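Local coordinates for haloacid dehalogenase-like hydrolase (Salmonella enterica subsp. enterica serovar Typhi, PDB 4EZE), which probably hydrolyses O-phosphoserine to serine and phosphate with the help of magnesium, the last step of L-serine biosynthesis, at residues K59-A62 against T67-L70; I111-D116 against H304-L309; K192-K197 against L312-L317; L218-S223 against V252-R257. One frame throughout, in Å; residues are numbered along the deposited sequence.

Contact 1: residues K59-A62 against T67-L70; sequences KRYA and TAYL
R60 and Y69 face each other as an antiparallel hydrogen-bonded pair, and their side chains make the tight half of this contact. R60 N gives a nearly straight bond to Y69 O (2.9 Å, 167° at the hydrogen), and Y69 N returns one to R60 O, also 2.9 Å. Y69 holds CG between its own N and carbonyl carbon (chi1 59°), which lays the ring back across the neighbouring strand. R60 CB then sits over one ring face, 3.5 Å from Y69 CZ, and the rest of the arginine runs on extended past the phenol oxygen, its CD 3.7 Å from Y69 OH. At the ring edge, in plane, lies A62 N, 3.6 Å from Y69 CE1, while that same N-H bonds T67 O. Beyond the pair, L317 OXT meets both Y69 OH and R60 NH1, and R60 NH2 makes a salt bridge with D58.

On the other face K59 and Y61 form the loose, solvent side. Y61 CD1 rests 4.1 Å from A68 CB, its hydroxyl bonding N66, and K59 stretches away to a salt bridge with D35; L70, on this face too, is buried against F37 and Q38 of helix 34-45. Consecutive antiparallel strands 56-62 and 67-75, joined by a four-residue turn, form a beta hairpin, with 56-62 outermost in the N-terminal sheet.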
loop_
_atom_site.group_PDB
_atom_site.type_symbol
_atom_site.label_atom_id
_atom_site.label_comp_id
_atom_site.label_asym_id
_atom_site.label_seq_id
_atom_site.Cartn_x
_atom_site.Cartn_y
_atom_site.Cartn_z
ATOM N N LYS A 59 24.384 6.569 11.388
ATOM C CA LYS A 59 24.000 5.223 11.034
ATOM C C LYS A 59 23.478 4.512 12.268
ATOM O O LYS A 59 24.082 4.572 13.328
ATOM C CB LYS A 59 25.147 4.461 10.379
ATOM C CG LYS A 59 26.391 4.319 11.216
ATOM C CD LYS A 59 27.452 3.575 10.424
ATOM C CE LYS A 59 28.699 3.364 11.259
ATOM N NZ LYS A 59 29.683 2.569 10.489
ATOM N N ARG A 60 22.347 3.838 12.109
ATOM C CA ARG A 60 21.598 3.327 13.241
ATOM C C ARG A 60 20.984 1.973 12.943
ATOM O O ARG A 60 20.906 1.548 11.796
ATOM C CB ARG A 60 20.496 4.318 13.586
ATOM C CG ARG A 60 21.037 5.703 13.880
ATOM C CD ARG A 60 20.006 6.549 14.612
ATOM N NE ARG A 60 20.611 7.800 15.063
ATOM C CZ ARG A 60 19.950 8.818 15.606
ATOM N NH1 ARG A 60 18.634 8.754 15.781
ATOM N NH2 ARG A 60 20.612 9.909 15.976
ATOM N N TYR A 61 20.522 1.295 13.977
ATOM C CA TYR A 61 19.909 0.011 13.750
ATOM C C TYR A 61 18.562 -0.113 14.438
ATOM O O TYR A 61 18.474 -0.114 15.657
ATOM C CB TYR A 61 20.856 -1.057 14.238
ATOM C CG TYR A 61 20.293 -2.453 14.225
ATOM C CD1 TYR A 61 20.245 -3.183 13.047
ATOM C CD2 TYR A 61 19.863 -3.064 15.400
ATOM C CE1 TYR A 61 19.775 -4.474 13.032
ATOM C CE2 TYR A 61 19.380 -4.360 15.395
ATOM C CZ TYR A 61 19.331 -5.060 14.203
ATOM O OH TYR A 61 18.855 -6.356 14.157
ATOM N N ALA A 62 17.500 -0.214 13.656
ATOM C CA ALA A 62 16.191 -0.465 14.247
ATOM C C ALA A 62 15.987 -1.961 14.503
ATOM O O ALA A 62 15.559 -2.687 13.610
ATOM C CB ALA A 62 15.091 0.077 13.358
ATOM N N THR A 67 16.713 -3.787 10.822
ATOM C CA THR A 67 17.085 -2.982 9.676
ATOM C C THR A 67 18.072 -1.925 10.099
ATOM O O THR A 67 17.741 -1.046 10.889
ATOM C CB THR A 67 15.848 -2.264 9.100
ATOM O OG1 THR A 67 14.894 -3.234 8.673
ATOM C CG2 THR A 67 16.226 -1.410 7.916
ATOM N N ALA A 68 19.288 -2.005 9.577
ATOM C CA ALA A 68 20.251 -0.936 9.769
ATOM C C ALA A 68 19.979 0.127 8.708
ATOM O O ALA A 68 19.823 -0.203 7.541
ATOM C CB ALA A 68 21.658 -1.479 9.637
ATOM N N TYR A 69 19.900 1.391 9.113
ATOM C CA TYR A 69 19.671 2.478 8.166
ATOM C C TYR A 69 20.587 3.680 8.376
ATOM O O TYR A 69 21.288 3.784 9.380
ATOM C CB TYR A 69 18.233 2.962 8.261
ATOM C CG TYR A 69 17.901 3.447 9.634
ATOM C CD1 TYR A 69 17.700 2.537 10.664
ATOM C CD2 TYR A 69 17.798 4.806 9.912
ATOM C CE1 TYR A 69 17.390 2.963 11.935
ATOM C CE2 TYR A 69 17.490 5.250 11.187
ATOM C CZ TYR A 69 17.299 4.319 12.199
ATOM O OH TYR A 69 17.006 4.717 13.481
ATOM N N LEU A 70 20.552 4.601 7.418
ATOM C CA LEU A 70 21.309 5.842 7.491
ATOM C C LEU A 70 20.338 6.990 7.707
ATOM O O LEU A 70 19.374 7.134 6.972
ATOM C CB LEU A 70 22.099 6.082 6.203
ATOM C CG LEU A 70 23.007 7.316 6.234
ATOM C CD1 LEU A 70 24.194 7.131 7.176
ATOM C CD2 LEU A 70 23.488 7.616 4.832
#

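Contact 2: residues I111-D116 against H304-L309; sequences IAFDMD and HGFELL. With NA (sodium ion), chain D.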
loop_
_atom_site.group_PDB
_atom_site.type_symbol
_atom_site.label_atom_id
_atom_site.label_comp_id
_atom_site.label_asym_id
_atom_site.label_seq_id
_atom_site.Cartn_x
_atom_site.Cartn_y
_atom_site.Cartn_z
ATOM N N ILE A 111 -4.022 3.009 9.473
ATOM C CA ILE A 111 -3.241 2.637 8.318
ATOM C C ILE A 111 -4.140 1.767 7.491
ATOM O O ILE A 111 -4.531 0.691 7.952
ATOM C CB ILE A 111 -1.996 1.835 8.711
ATOM C CG1 ILE A 111 -1.211 2.562 9.792
ATOM C CG2 ILE A 111 -1.080 1.631 7.515
ATOM C CD1 ILE A 111 0.261 2.219 9.765
ATOM N N ALA A 112 -4.491 2.242 6.292
ATOM C CA ALA A 112 -5.329 1.490 5.361
ATOM C C ALA A 112 -4.450 0.825 4.292
ATOM O O ALA A 112 -3.481 1.432 3.807
ATOM C CB ALA A 112 -6.330 2.422 4.688
ATOM N N PHE A 113 -4.800 -0.402 3.914
ATOM C CA PHE A 113 -4.114 -1.119 2.820
ATOM C C PHE A 113 -5.079 -1.520 1.710
ATOM O O PHE A 113 -6.134 -2.061 1.983
ATOM C CB PHE A 113 -3.516 -2.415 3.334
ATOM C CG PHE A 113 -2.435 -2.243 4.353
ATOM C CD1 PHE A 113 -1.112 -2.114 3.958
ATOM C CD2 PHE A 113 -2.739 -2.252 5.708
ATOM C CE1 PHE A 113 -0.108 -1.983 4.898
ATOM C CE2 PHE A 113 -1.744 -2.121 6.653
ATOM C CZ PHE A 113 -0.419 -1.992 6.248
ATOM N N ASP A 114 -4.720 -1.278 0.454
ATOM C CA ASP A 114 -5.434 -1.912 -0.646
ATOM C C ASP A 114 -5.176 -3.416 -0.462
ATOM O O ASP A 114 -4.242 -3.792 0.249
ATOM C CB ASP A 114 -4.853 -1.427 -1.986
ATOM C CG ASP A 114 -5.644 -1.929 -3.197
ATOM O OD1 ASP A 114 -6.733 -2.492 -2.999
ATOM O OD2 ASP A 114 -5.183 -1.751 -4.348
ATOM N N MET A 115 -5.963 -4.274 -1.107
ATOM C CA MET A 115 -5.741 -5.716 -0.967
ATOM C C MET A 115 -4.810 -6.252 -2.056
ATOM O O MET A 115 -3.644 -6.564 -1.789
ATOM C CB MET A 115 -7.066 -6.496 -0.948
ATOM C CG MET A 115 -6.896 -8.013 -1.084
ATOM S SD MET A 115 -8.405 -8.897 -0.578
ATOM C CE MET A 115 -9.595 -8.335 -1.805
ATOM N N ASP A 116 -5.311 -6.350 -3.286
ATOM C CA ASP A 116 -4.543 -7.007 -4.336
ATOM C C ASP A 116 -3.223 -6.296 -4.645
ATOM O O ASP A 116 -3.194 -5.092 -4.828
ATOM C CB ASP A 116 -5.368 -7.134 -5.615
ATOM C CG ASP A 116 -6.554 -8.070 -5.463
ATOM O OD1 ASP A 116 -6.483 -9.019 -4.651
ATOM O OD2 ASP A 116 -7.566 -7.843 -6.157
ATOM N N HIS A 304 12.146 -3.038 -0.525
ATOM C CA HIS A 304 12.123 -3.772 0.740
ATOM C C HIS A 304 10.688 -4.110 1.036
ATOM O O HIS A 304 9.865 -4.044 0.139
ATOM C CB HIS A 304 12.764 -2.946 1.862
ATOM C CG HIS A 304 14.237 -2.733 1.668
ATOM N ND1 HIS A 304 14.747 -1.713 0.890
ATOM C CD2 HIS A 304 15.307 -3.429 2.126
ATOM C CE1 HIS A 304 16.069 -1.788 0.883
ATOM N NE2 HIS A 304 16.434 -2.812 1.636
ATOM N N GLY A 305 10.369 -4.476 2.270
ATOM C CA GLY A 305 8.994 -4.868 2.571
ATOM C C GLY A 305 8.339 -3.850 3.470
ATOM O O GLY A 305 8.889 -2.777 3.706
ATOM N N PHE A 306 7.168 -4.189 3.974
ATOM C CA PHE A 306 6.388 -3.285 4.798
ATOM C C PHE A 306 7.009 -3.084 6.200
ATOM O O PHE A 306 6.521 -2.270 7.000
ATOM C CB PHE A 306 4.967 -3.820 4.938
ATOM C CG PHE A 306 4.074 -3.491 3.783
ATOM C CD1 PHE A 306 3.621 -2.204 3.585
ATOM C CD2 PHE A 306 3.667 -4.473 2.913
ATOM C CE1 PHE A 306 2.790 -1.900 2.513
ATOM C CE2 PHE A 306 2.814 -4.192 1.859
ATOM C CZ PHE A 306 2.367 -2.896 1.656
ATOM N N GLU A 307 8.072 -3.810 6.518
ATOM C CA GLU A 307 8.765 -3.510 7.777
ATOM C C GLU A 307 9.097 -2.021 7.786
ATOM O O GLU A 307 9.062 -1.380 8.847
ATOM C CB GLU A 307 10.006 -4.382 7.980
ATOM C CG GLU A 307 11.178 -4.067 7.045
ATOM C CD GLU A 307 11.009 -4.685 5.670
ATOM O OE1 GLU A 307 9.915 -5.242 5.426
ATOM O OE2 GLU A 307 11.967 -4.627 4.842
ATOM N N LEU A 308 9.367 -1.458 6.603
ATOM C CA LEU A 308 9.766 -0.037 6.488
ATOM C C LEU A 308 8.714 0.975 6.966
ATOM O O LEU A 308 9.047 2.118 7.229
ATOM C CB LEU A 308 10.190 0.330 5.056
ATOM C CG LEU A 308 11.377 -0.347 4.355
ATOM C CD1 LEU A 308 11.859 0.518 3.203
ATOM C CD2 LEU A 308 12.528 -0.594 5.310
ATOM N N LEU A 309 7.446 0.582 7.082
ATOM C CA LEU A 309 6.471 1.518 7.652
ATOM C C LEU A 309 6.908 1.992 9.054
ATOM O O LEU A 309 6.463 3.028 9.558
ATOM C CB LEU A 309 5.090 0.893 7.728
ATOM C CG LEU A 309 4.433 0.537 6.401
ATOM C CD1 LEU A 309 3.131 -0.167 6.704
ATOM C CD2 LEU A 309 4.149 1.803 5.627
HETATM NA NA NA D . -4.190 -3.110 -5.834
HETATM O O HOH W 1 -4.838 -1.739 -7.311
HETATM O O HOH W 2 -4.217 -4.279 -8.069
#
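D114 OD2 binds the sodium ion at 2.2 Å, and the backbone O of D116 joins it at 2.4 Å; two waters and D270 complete the observed shell. The other carboxylate oxygen, D114 OD1, receives M115 N at 2.7 Å from above the carboxylate plane, a bent bond (130°) that helps fix the rotation of the group. With CG anti to the backbone N (chi1 -174°), the carboxylate swings to the ion.

Just before it in the chain, F113 points away from the ion, toward 304-309. Its edge drives at the face of F306 in a T-shaped stack, centroids 5.4 Å apart and planes at 84°, F113 CE1 coming 3.8 Å from F306 CE1. L309 CD1 approaches the end of the same ring, 4.0 Å from F113 CZ. W287 stacks on F306, and L184 of helix 184-193 touches both phenylalanines. The loop is tied by G305 N to E307 OE2.

Strand 110-113 and the turn after it carry the DxD motif of the HAD fold, where D114 is the predicted nucleophile and D116 the predicted proton donor. The apolar F113-F306-L309 cluster thus lies behind a metal-binding turn of carboxylate and carbonyl oxygens, where sodium probably sits in magnesium's place.

Contact 3: residues K192-K197 against L312-L317; sequences KAKGFK and LIEDEL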
loop_
_atom_site.group_PDB
_atom_site.type_symbol
_atom_site.label_atom_id
_atom_site.label_comp_id
_atom_site.label_asym_id
_atom_site.label_seq_id
_atom_site.Cartn_x
_atom_site.Cartn_y
_atom_site.Cartn_z
ATOM N N LYS A 192 -0.139 -1.906 15.774
ATOM C CA LYS A 192 -1.065 -2.019 16.883
ATOM C C LYS A 192 -0.425 -1.433 18.152
ATOM O O LYS A 192 -1.046 -0.621 18.827
ATOM C CB LYS A 192 -1.456 -3.485 17.081
ATOM C CG LYS A 192 -2.595 -3.703 18.060
ATOM C CD LYS A 192 -2.394 -5.001 18.821
ATOM C CE LYS A 192 -3.283 -6.097 18.272
ATOM N NZ LYS A 192 -4.710 -5.769 18.538
ATOM N N ALA A 193 0.819 -1.818 18.455
ATOM C CA ALA A 193 1.515 -1.318 19.648
ATOM C C ALA A 193 1.627 0.182 19.624
ATOM O O ALA A 193 1.852 0.790 20.665
ATOM C CB ALA A 193 2.907 -1.928 19.807
ATOM N N LYS A 194 1.487 0.781 18.443
ATOM C CA LYS A 194 1.699 2.226 18.311
ATOM C C LYS A 194 0.372 2.944 18.289
ATOM O O LYS A 194 0.288 4.166 18.045
ATOM C CB LYS A 194 2.512 2.554 17.058
ATOM C CG LYS A 194 3.944 2.065 17.126
ATOM C CD LYS A 194 4.727 2.688 18.288
ATOM C CE LYS A 194 5.147 4.118 17.985
ATOM N NZ LYS A 194 6.354 4.562 18.743
ATOM N N GLY A 195 -0.679 2.180 18.539
ATOM C CA GLY A 195 -2.006 2.769 18.683
ATOM C C GLY A 195 -2.732 3.115 17.396
ATOM O O GLY A 195 -3.651 3.952 17.391
ATOM N N PHE A 196 -2.338 2.475 16.300
ATOM C CA PHE A 196 -3.017 2.696 15.028
ATOM C C PHE A 196 -4.081 1.644 14.841
ATOM O O PHE A 196 -3.918 0.514 15.275
ATOM C CB PHE A 196 -2.048 2.584 13.849
ATOM C CG PHE A 196 -1.249 3.826 13.602
ATOM C CD1 PHE A 196 -0.058 4.047 14.286
ATOM C CD2 PHE A 196 -1.658 4.746 12.659
ATOM C CE1 PHE A 196 0.710 5.180 14.048
ATOM C CE2 PHE A 196 -0.905 5.892 12.425
ATOM C CZ PHE A 196 0.276 6.109 13.113
ATOM N N LYS A 197 -5.156 2.012 14.155
ATOM C CA LYS A 197 -6.083 1.023 13.625
ATOM C C LYS A 197 -5.672 0.597 12.208
ATOM O O LYS A 197 -5.227 1.432 11.409
ATOM C CB LYS A 197 -7.494 1.605 13.602
ATOM C CG LYS A 197 -8.004 2.056 14.972
ATOM C CD LYS A 197 -7.943 0.928 15.996
ATOM C CE LYS A 197 -8.779 1.252 17.223
ATOM N NZ LYS A 197 -10.183 1.542 16.804
ATOM N N LEU A 312 7.647 5.666 9.483
ATOM C CA LEU A 312 6.615 6.649 9.383
ATOM C C LEU A 312 5.735 6.639 10.636
ATOM O O LEU A 312 4.772 7.385 10.707
ATOM C CB LEU A 312 5.757 6.389 8.150
ATOM C CG LEU A 312 6.481 6.280 6.806
ATOM C CD1 LEU A 312 5.529 5.626 5.824
ATOM C CD2 LEU A 312 6.928 7.612 6.261
ATOM N N ILE A 313 6.046 5.798 11.615
ATOM C CA ILE A 313 5.204 5.769 12.809
ATOM C C ILE A 313 5.972 5.772 14.124
ATOM O O ILE A 313 5.388 6.043 15.172
ATOM C CB ILE A 313 4.211 4.594 12.790
ATOM C CG1 ILE A 313 4.950 3.267 12.900
ATOM C CG2 ILE A 313 3.371 4.639 11.518
ATOM C CD1 ILE A 313 3.995 2.104 13.052
ATOM N N GLU A 314 7.267 5.476 14.062
ATOM C CA GLU A 314 8.147 5.498 15.245
ATOM C C GLU A 314 8.999 6.774 15.227
ATOM O O GLU A 314 9.715 7.028 14.267
ATOM C CB GLU A 314 9.059 4.265 15.272
ATOM C CG GLU A 314 10.070 4.256 16.418
ATOM C CD GLU A 314 9.433 4.680 17.748
ATOM O OE1 GLU A 314 8.548 3.962 18.255
ATOM O OE2 GLU A 314 9.809 5.732 18.296
ATOM N N ASP A 315 8.902 7.583 16.276
ATOM C CA ASP A 315 9.556 8.886 16.302
ATOM C C ASP A 315 11.007 8.732 16.737
ATOM O O ASP A 315 11.870 9.537 16.384
ATOM C CB ASP A 315 8.810 9.808 17.264
ATOM C CG ASP A 315 9.332 11.223 17.244
ATOM O OD1 ASP A 315 9.301 11.871 16.171
ATOM O OD2 ASP A 315 9.753 11.700 18.318
ATOM N N GLU A 316 11.261 7.668 17.486
ATOM C CA GLU A 316 12.548 7.433 18.135
ATOM C C GLU A 316 13.485 6.636 17.261
ATOM O O GLU A 316 13.862 5.521 17.610
ATOM C CB GLU A 316 12.335 6.644 19.434
ATOM C CG GLU A 316 11.625 7.434 20.517
ATOM C CD GLU A 316 12.514 8.516 21.095
ATOM O OE1 GLU A 316 13.691 8.211 21.403
ATOM O OE2 GLU A 316 12.041 9.666 21.236
ATOM N N LEU A 317 13.855 7.203 16.124
ATOM C CA LEU A 317 14.713 6.512 15.169
ATOM C C LEU A 317 15.739 7.512 14.687
ATOM O O LEU A 317 15.478 8.725 14.707
ATOM C CB LEU A 317 13.897 5.986 13.971
ATOM C CG LEU A 317 12.833 4.938 14.296
ATOM C CD1 LEU A 317 11.899 4.672 13.126
ATOM C CD2 LEU A 317 13.511 3.656 14.735
ATOM O OXT LEU A 317 16.829 7.128 14.264
HETATM O O HOH W 3 6.968 7.239 18.416
#
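K194 NZ reaches E314 OE1 in a salt bridge whose modelled length is too short to be trusted, while F196 packs on I313: together they join the end of helix 184-193, closed by a Schellman motif, to the C-terminal tail. The lysine crosses the glutamate at about a right angle, its chain bent at chi2 and chi3 so that CE passes 3.4 Å from I313 O on the way. F196 CE1 lies 3.7 Å from I313 CG2, and F196 CZ is 3.8 Å from that methyl; I313 CD1 goes to the other partner, 4.1 Å from K194 CG. One isoleucine thus serves ring and lysine with different branches.

The second shell sets these groups. G195, with positive phi, is the C-prime residue of the motif: its N bonds K192 O at 2.8 Å and F196 N bonds I191 O, which turns the chain from the helix toward strand 197-202. I266 of the central parallel sheet lies against both F196 and I313. A water accepts from K194 NZ and from D315 N, a second link between lysine and tail. Farther along, D315 OD1 makes a salt bridge with K101.

The glutamate itself is steadied from its own segment: E316 N donates to the anti lone pair of E314 OE2 at 2.6 Å.

Contact 4: residues L218-S223 against V252-R257; sequences LDYAFS and VDLAAR
L254 reaches from helix 244-258 to two aromatic rings on strand 220-224. Its CB leaves the helix toward the strand, and CG lies anti to the backbone N (chi1 178°), carrying the branch point out from the helix so that both methyls arrive at the rings. CD1 settles over the face of Y220, 3.9 Å from the ring centroid and only 5° off the normal, a well-centred CH-pi contact; Y220 CD1 and Y220 CE1 are each 4.0 Å from it. CD2, the second tip, touches both rings: it is 4.1 Å from F222 CE2 and 4.2 Å from Y220 CD2.

Y220 and F222 alternate with A221, so both rings stand on the same face of the strand, turned to the helix. A221 points the other way, onto helix 206-216. The helix adds L258 against Y220 and T250 against F222, one helical turn after and before L254.

Strand 220-224 is the outermost on this side of the central parallel sheet of the HAD fold, bonded to strand 197-202, and helix 244-258 lies across one of its faces. The L254 contacts are methyl on ring, so this part of the join probably rests on dispersion and shape rather than on polar bonds.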
loop_
_atom_site.group_PDB
_atom_site.type_symbol
_atom_site.label_atom_id
_atom_site.label_comp_id
_atom_site.label_asym_id
_atom_site.label_seq_id
_atom_site.Cartn_x
_atom_site.Cartn_y
_atom_site.Cartn_z
ATOM N N LEU A 218 -7.119 -7.752 11.569
ATOM C CA LEU A 218 -7.235 -6.355 11.154
ATOM C C LEU A 218 -8.470 -5.761 11.810
ATOM O O LEU A 218 -9.424 -6.478 12.088
ATOM C CB LEU A 218 -7.303 -6.226 9.625
ATOM C CG LEU A 218 -6.162 -6.937 8.901
ATOM C CD1 LEU A 218 -6.193 -6.678 7.403
ATOM C CD2 LEU A 218 -4.847 -6.470 9.509
ATOM N N ASP A 219 -8.454 -4.458 12.071
ATOM C CA ASP A 219 -9.574 -3.829 12.769
ATOM C C ASP A 219 -10.757 -3.670 11.835
ATOM O O ASP A 219 -11.892 -3.943 12.219
ATOM C CB ASP A 219 -9.177 -2.472 13.346
ATOM C CG ASP A 219 -7.945 -2.553 14.218
ATOM O OD1 ASP A 219 -7.949 -3.293 15.226
ATOM O OD2 ASP A 219 -6.960 -1.882 13.890
ATOM N N TYR A 220 -10.482 -3.246 10.603
ATOM C CA TYR A 220 -11.540 -3.021 9.609
ATOM C C TYR A 220 -11.212 -3.630 8.261
ATOM O O TYR A 220 -10.057 -3.952 7.961
ATOM C CB TYR A 220 -11.804 -1.518 9.440
ATOM C CG TYR A 220 -12.157 -0.855 10.746
ATOM C CD1 TYR A 220 -13.471 -0.811 11.182
ATOM C CD2 TYR A 220 -11.168 -0.314 11.568
ATOM C CE1 TYR A 220 -13.802 -0.232 12.390
ATOM C CE2 TYR A 220 -11.489 0.273 12.778
ATOM C CZ TYR A 220 -12.812 0.306 13.182
ATOM O OH TYR A 220 -13.162 0.876 14.376
ATOM N N ALA A 221 -12.240 -3.749 7.434
ATOM C CA ALA A 221 -12.117 -4.385 6.143
ATOM C C ALA A 221 -13.368 -4.023 5.345
ATOM O O ALA A 221 -14.470 -4.166 5.832
ATOM C CB ALA A 221 -11.981 -5.893 6.309
ATOM N N PHE A 222 -13.189 -3.513 4.136
ATOM C CA PHE A 222 -14.289 -3.022 3.331
ATOM C C PHE A 222 -13.954 -3.386 1.904
ATOM O O PHE A 222 -12.832 -3.189 1.495
ATOM C CB PHE A 222 -14.350 -1.489 3.395
ATOM C CG PHE A 222 -14.556 -0.947 4.769
ATOM C CD1 PHE A 222 -15.832 -0.876 5.316
ATOM C CD2 PHE A 222 -13.474 -0.494 5.517
ATOM C CE1 PHE A 222 -16.027 -0.368 6.596
ATOM C CE2 PHE A 222 -13.664 0.001 6.804
ATOM C CZ PHE A 222 -14.944 0.065 7.337
ATOM N N SER A 223 -14.913 -3.879 1.129
ATOM C CA SER A 223 -14.682 -4.027 -0.308
ATOM C C SER A 223 -16.015 -4.105 -1.018
ATOM O O SER A 223 -17.063 -3.751 -0.438
ATOM C CB SER A 223 -13.836 -5.268 -0.595
ATOM O OG SER A 223 -14.523 -6.444 -0.198
ATOM N N VAL A 252 -12.376 8.316 4.339
ATOM C CA VAL A 252 -12.850 9.539 4.954
ATOM C C VAL A 252 -13.866 9.214 6.039
ATOM O O VAL A 252 -13.751 9.676 7.190
ATOM C CB VAL A 252 -13.513 10.453 3.911
ATOM C CG1 VAL A 252 -14.191 11.641 4.588
ATOM C CG2 VAL A 252 -12.472 10.934 2.929
ATOM N N ASP A 253 -14.854 8.405 5.669
ATOM C CA ASP A 253 -15.936 8.056 6.597
ATOM C C ASP A 253 -15.401 7.298 7.811
ATOM O O ASP A 253 -15.908 7.467 8.923
ATOM C CB ASP A 253 -17.092 7.291 5.898
ATOM C CG ASP A 253 -17.729 8.082 4.714
ATOM O OD1 ASP A 253 -17.400 9.272 4.504
ATOM O OD2 ASP A 253 -18.568 7.512 3.974
ATOM N N LEU A 254 -14.361 6.489 7.624
ATOM C CA LEU A 254 -13.836 5.694 8.742
ATOM C C LEU A 254 -13.073 6.598 9.673
ATOM O O LEU A 254 -13.105 6.437 10.893
ATOM C CB LEU A 254 -12.873 4.643 8.265
ATOM C CG LEU A 254 -12.232 3.788 9.360
ATOM C CD1 LEU A 254 -13.281 3.077 10.200
ATOM C CD2 LEU A 254 -11.338 2.742 8.705
ATOM N N ALA A 255 -12.357 7.548 9.087
ATOM C CA ALA A 255 -11.576 8.436 9.893
ATOM C C ALA A 255 -12.558 9.314 10.664
ATOM O O ALA A 255 -12.345 9.580 11.832
ATOM C CB ALA A 255 -10.626 9.250 9.039
ATOM N N ALA A 256 -13.651 9.726 10.026
ATOM C CA ALA A 256 -14.676 10.531 10.716
ATOM C C ALA A 256 -15.186 9.758 11.899
ATOM O O ALA A 256 -15.268 10.278 13.002
ATOM C CB ALA A 256 -15.859 10.828 9.796
ATOM N N ARG A 257 -15.568 8.512 11.656
ATOM C CA ARG A 257 -16.130 7.725 12.722
ATOM C C ARG A 257 -15.129 7.615 13.867
ATOM O O ARG A 257 -15.498 7.778 15.021
ATOM C CB ARG A 257 -16.620 6.347 12.249
ATOM C CG ARG A 257 -16.283 5.213 13.223
ATOM C CD ARG A 257 -17.465 4.329 13.619
ATOM N NE ARG A 257 -18.491 4.220 12.582
ATOM C CZ ARG A 257 -18.736 3.125 11.862
ATOM N NH1 ARG A 257 -18.026 2.017 12.054
ATOM N NH2 ARG A 257 -19.701 3.131 10.947
#

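Contact 1 comes first along the chain, in the N-terminal antiparallel sheet, and the other three belong to the HAD part, whose parallel sheet supplies strand 110-113 to contact 2 and strand 220-224 to contact 4. The first segments of contacts 2 and 3 precede contact 4, which is nested inside the loops that both close; contacts 2 and 3 interleave. Their centres are 14 Å apart, and I111 N reaches K197 O. Contacts 1 and 4 are the farthest apart, 33 Å between centres, and do not touch. The C-terminal tail bridges the two halves: 304-309 touches T67, and L317 meets R60 and Y69, which ties the N-terminal hairpin to the catalytic core.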